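RNA-dependent RNA Polymerase (Bombyx mori cytoplasmic polyhedrosis virus, PDB 6TZ0) catalyses RNA-templated RNA synthesis, transcribing the double-stranded viral genome into plus strands and replicating it by making the complementary minus strands. Local coordinates at residues A[39-44]-A[179-184]. Sequence-based numbering, arbitrary orientation.
Sequences ARHDFL and DEFPFY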
ATOM      1  N   ALA A  39      17.676 -19.211 -36.616  1.00 53.80           N
ATOM      2  CA  ALA A  39      18.421 -20.167 -35.809  1.00 53.80           C
ATOM      3  C   ALA A  39      17.663 -20.558 -34.550  1.00 53.80           C
ATOM      4  O   ALA A  39      17.820 -21.679 -34.066  1.00 53.80           O
ATOM      5  CB  ALA A  39      19.791 -19.603 -35.444  1.00 53.80           C
ATOM      6  N   ARG A  40      16.816 -19.671 -34.023  1.00 51.90           N
ATOM      7  CA  ARG A  40      16.021 -20.029 -32.852  1.00 51.90           C
ATOM      8  C   ARG A  40      14.906 -21.001 -33.211  1.00 51.90           C
ATOM      9  O   ARG A  40      14.633 -21.941 -32.454  1.00 51.90           O
ATOM     10  CB  ARG A  40      15.459 -18.775 -32.188  1.00 51.90           C
ATOM     11  CG  ARG A  40      16.525 -17.937 -31.527  1.00 51.90           C
ATOM     12  CD  ARG A  40      15.948 -16.922 -30.567  1.00 51.90           C
ATOM     13  NE  ARG A  40      15.172 -15.876 -31.215  1.00 51.90           N
ATOM     14  CZ  ARG A  40      15.693 -14.746 -31.678  1.00 51.90           C
ATOM     15  NH1 ARG A  40      16.992 -14.526 -31.577  1.00 51.90           N
ATOM     16  NH2 ARG A  40      14.918 -13.838 -32.249  1.00 51.90           N
ATOM     17  N   HIS A  41      14.265 -20.806 -34.367  1.00 51.12           N
ATOM     18  CA  HIS A  41      13.297 -21.785 -34.845  1.00 51.12           C
ATOM     19  C   HIS A  41      13.971 -23.101 -35.207  1.00 51.12           C
ATOM     20  O   HIS A  41      13.369 -24.165 -35.039  1.00 51.12           O
ATOM     21  CB  HIS A  41      12.530 -21.235 -36.049  1.00 51.12           C
ATOM     22  CG  HIS A  41      11.374 -22.087 -36.468  1.00 51.12           C
ATOM     23  ND1 HIS A  41      11.516 -23.175 -37.303  1.00 51.12           N
ATOM     24  CD2 HIS A  41      10.058 -22.013 -36.168  1.00 51.12           C
ATOM     25  CE1 HIS A  41      10.337 -23.739 -37.488  1.00 51.12           C
ATOM     26  NE2 HIS A  41       9.434 -23.052 -36.815  1.00 51.12           N
ATOM     27  N   ASP A  42      15.215 -23.049 -35.687  1.00 53.10           N
ATOM     28  CA  ASP A  42      15.950 -24.272 -35.997  1.00 53.10           C
ATOM     29  C   ASP A  42      16.349 -25.019 -34.729  1.00 53.10           C
ATOM     30  O   ASP A  42      16.302 -26.253 -34.687  1.00 53.10           O
ATOM     31  CB  ASP A  42      17.188 -23.922 -36.821  1.00 53.10           C
ATOM     32  CG  ASP A  42      17.805 -25.125 -37.506  1.00 53.10           C
ATOM     33  OD1 ASP A  42      17.239 -26.233 -37.427  1.00 53.10           O
ATOM     34  OD2 ASP A  42      18.877 -24.961 -38.122  1.00 53.10           O
ATOM     35  N   PHE A  43      16.746 -24.287 -33.690  1.00 48.82           N
ATOM     36  CA  PHE A  43      17.173 -24.905 -32.441  1.00 48.82           C
ATOM     37  C   PHE A  43      15.995 -25.491 -31.680  1.00 48.82           C
ATOM     38  O   PHE A  43      16.087 -26.599 -31.142  1.00 48.82           O
ATOM     39  CB  PHE A  43      17.902 -23.872 -31.585  1.00 48.82           C
ATOM     40  CG  PHE A  43      18.387 -24.400 -30.271  1.00 48.82           C
ATOM     41  CD1 PHE A  43      19.494 -25.226 -30.213  1.00 48.82           C
ATOM     42  CD2 PHE A  43      17.751 -24.053 -29.089  1.00 48.82           C
ATOM     43  CE1 PHE A  43      19.950 -25.710 -29.008  1.00 48.82           C
ATOM     44  CE2 PHE A  43      18.203 -24.536 -27.879  1.00 48.82           C
ATOM     45  CZ  PHE A  43      19.302 -25.365 -27.840  1.00 48.82           C
ATOM     46  N   LEU A  44      14.883 -24.763 -31.619  1.00 47.79           N
ATOM     47  CA  LEU A  44      13.744 -25.250 -30.857  1.00 47.79           C
ATOM     48  C   LEU A  44      12.964 -26.328 -31.589  1.00 47.79           C
ATOM     49  O   LEU A  44      12.259 -27.106 -30.942  1.00 47.79           O
ATOM     50  CB  LEU A  44      12.811 -24.091 -30.501  1.00 47.79           C
ATOM     51  CG  LEU A  44      13.357 -23.049 -29.523  1.00 47.79           C
ATOM     52  CD1 LEU A  44      12.403 -21.887 -29.400  1.00 47.79           C
ATOM     53  CD2 LEU A  44      13.597 -23.668 -28.166  1.00 47.79           C
ATOM     54  N   ASP A 179       6.730 -23.293 -40.580  1.00 52.34           N
ATOM     55  CA  ASP A 179       8.148 -22.962 -40.627  1.00 52.34           C
ATOM     56  C   ASP A 179       8.465 -21.619 -39.985  1.00 52.34           C
ATOM     57  O   ASP A 179       9.573 -21.105 -40.165  1.00 52.34           O
ATOM     58  CB  ASP A 179       8.655 -22.983 -42.070  1.00 52.34           C
ATOM     59  CG  ASP A 179       8.836 -24.392 -42.601  1.00 52.34           C
ATOM     60  OD1 ASP A 179       9.141 -25.294 -41.795  1.00 52.34           O
ATOM     61  OD2 ASP A 179       8.675 -24.604 -43.819  1.00 52.34           O
ATOM     62  N   GLU A 180       7.525 -21.039 -39.248  1.00 53.23           N
ATOM     63  CA  GLU A 180       7.783 -19.887 -38.398  1.00 53.23           C
ATOM     64  C   GLU A 180       7.128 -20.122 -37.044  1.00 53.23           C
ATOM     65  O   GLU A 180       6.417 -21.110 -36.837  1.00 53.23           O
ATOM     66  CB  GLU A 180       7.275 -18.585 -39.026  1.00 53.23           C
ATOM     67  CG  GLU A 180       8.063 -18.121 -40.231  1.00 53.23           C
ATOM     68  CD  GLU A 180       7.576 -16.793 -40.757  1.00 53.23           C
ATOM     69  OE1 GLU A 180       6.548 -16.299 -40.250  1.00 53.23           O
ATOM     70  OE2 GLU A 180       8.222 -16.242 -41.673  1.00 53.23           O
ATOM     71  N   PHE A 181       7.382 -19.211 -36.112  1.00 48.64           N
ATOM     72  CA  PHE A 181       6.736 -19.289 -34.816  1.00 48.64           C
ATOM     73  C   PHE A 181       5.254 -18.944 -34.963  1.00 48.64           C
ATOM     74  O   PHE A 181       4.884 -18.144 -35.824  1.00 48.64           O
ATOM     75  CB  PHE A 181       7.405 -18.340 -33.824  1.00 48.64           C
ATOM     76  CG  PHE A 181       8.828 -18.700 -33.495  1.00 48.64           C
ATOM     77  CD1 PHE A 181       9.116 -19.787 -32.690  1.00 48.64           C
ATOM     78  CD2 PHE A 181       9.872 -17.913 -33.945  1.00 48.64           C
ATOM     79  CE1 PHE A 181      10.422 -20.107 -32.369  1.00 48.64           C
ATOM     80  CE2 PHE A 181      11.179 -18.226 -33.627  1.00 48.64           C
ATOM     81  CZ  PHE A 181      11.453 -19.325 -32.838  1.00 48.64           C
ATOM     82  N   PRO A 182       4.382 -19.553 -34.149  1.00 49.01           N
ATOM     83  CA  PRO A 182       2.936 -19.302 -34.299  1.00 49.01           C
ATOM     84  C   PRO A 182       2.506 -17.899 -33.915  1.00 49.01           C
ATOM     85  O   PRO A 182       1.388 -17.497 -34.257  1.00 49.01           O
ATOM     86  CB  PRO A 182       2.301 -20.338 -33.365  1.00 49.01           C
ATOM     87  CG  PRO A 182       3.339 -21.376 -33.181  1.00 49.01           C
ATOM     88  CD  PRO A 182       4.640 -20.650 -33.205  1.00 49.01           C
ATOM     89  N   PHE A 183       3.352 -17.152 -33.221  1.00 47.12           N
ATOM     90  CA  PHE A 183       3.061 -15.793 -32.797  1.00 47.12           C
ATOM     91  C   PHE A 183       4.388 -15.107 -32.517  1.00 47.12           C
ATOM     92  O   PHE A 183       5.443 -15.743 -32.499  1.00 47.12           O
ATOM     93  CB  PHE A 183       2.136 -15.770 -31.569  1.00 47.12           C
ATOM     94  CG  PHE A 183       2.604 -16.645 -30.439  1.00 47.12           C
ATOM     95  CD1 PHE A 183       3.505 -16.179 -29.497  1.00 47.12           C
ATOM     96  CD2 PHE A 183       2.139 -17.940 -30.322  1.00 47.12           C
ATOM     97  CE1 PHE A 183       3.938 -16.988 -28.479  1.00 47.12           C
ATOM     98  CE2 PHE A 183       2.572 -18.750 -29.300  1.00 47.12           C
ATOM     99  CZ  PHE A 183       3.473 -18.274 -28.383  1.00 47.12           C
ATOM    100  N   TYR A 184       4.317 -13.803 -32.284  1.00 50.82           N
ATOM    101  CA  TYR A 184       5.478 -13.028 -31.869  1.00 50.82           C
ATOM    102  C   TYR A 184       4.973 -11.759 -31.206  1.00 50.82           C
ATOM    103  O   TYR A 184       3.796 -11.409 -31.310  1.00 50.82           O
ATOM    104  CB  TYR A 184       6.408 -12.714 -33.049  1.00 50.82           C
ATOM    105  CG  TYR A 184       5.818 -11.817 -34.114  1.00 50.82           C
ATOM    106  CD1 TYR A 184       5.021 -12.338 -35.128  1.00 50.82           C
ATOM    107  CD2 TYR A 184       6.099 -10.459 -34.135  1.00 50.82           C
ATOM    108  CE1 TYR A 184       4.491 -11.531 -36.100  1.00 50.82           C
ATOM    109  CE2 TYR A 184       5.575  -9.641 -35.107  1.00 50.82           C
ATOM    110  CZ  TYR A 184       4.772 -10.182 -36.088  1.00 50.82           C
ATOM    111  OH  TYR A 184       4.250  -9.367 -37.063  1.00 50.82           O
TER
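H41, in the short helix 37-44, faces the loop 179-182 that leads into strand 183-186, and the backbones come closest at H41 and E180, whose CA atoms lie 6.8 Å apart. Everything across this gap is packing. With CG anti to the backbone N (chi1 -171°), the H41 imidazole leaves the helix toward the loop and lies against the peptide between D179 and E180: D179 O sits above the centre of one ring face, and NE2 is 3.6 Å from D179 C. A flat, partly polar ring suits such a place, partly exposed, with one face against a peptide group. Its CD2 edge points at the face of F181 in a T-shaped pair, centroids 5.3 Å apart and planes at 72°. F181 is the loop's apolar anchor; its CZ reaches the helix backbone, 3.5 Å from H41 N, and also meets CB of R40. L44, one turn on, brings CD1 to the F181 ring edge, 4.0 Å from CE1, a branched aliphatic filling the buried side. W146 stacks on F181 and so ties helix 145-160 into the cluster. R40 bends at chi3, and its NH1 hydrogen-bonds to L33 O close to R37 and R147. With Y184 on strand 183-186 and N195 just after strand 191-194, those two arginines belong to an ATP site, empty here, so the aromatic cluster joins helix and hairpin beside a nucleotide pocket to which distant R791 also contributes.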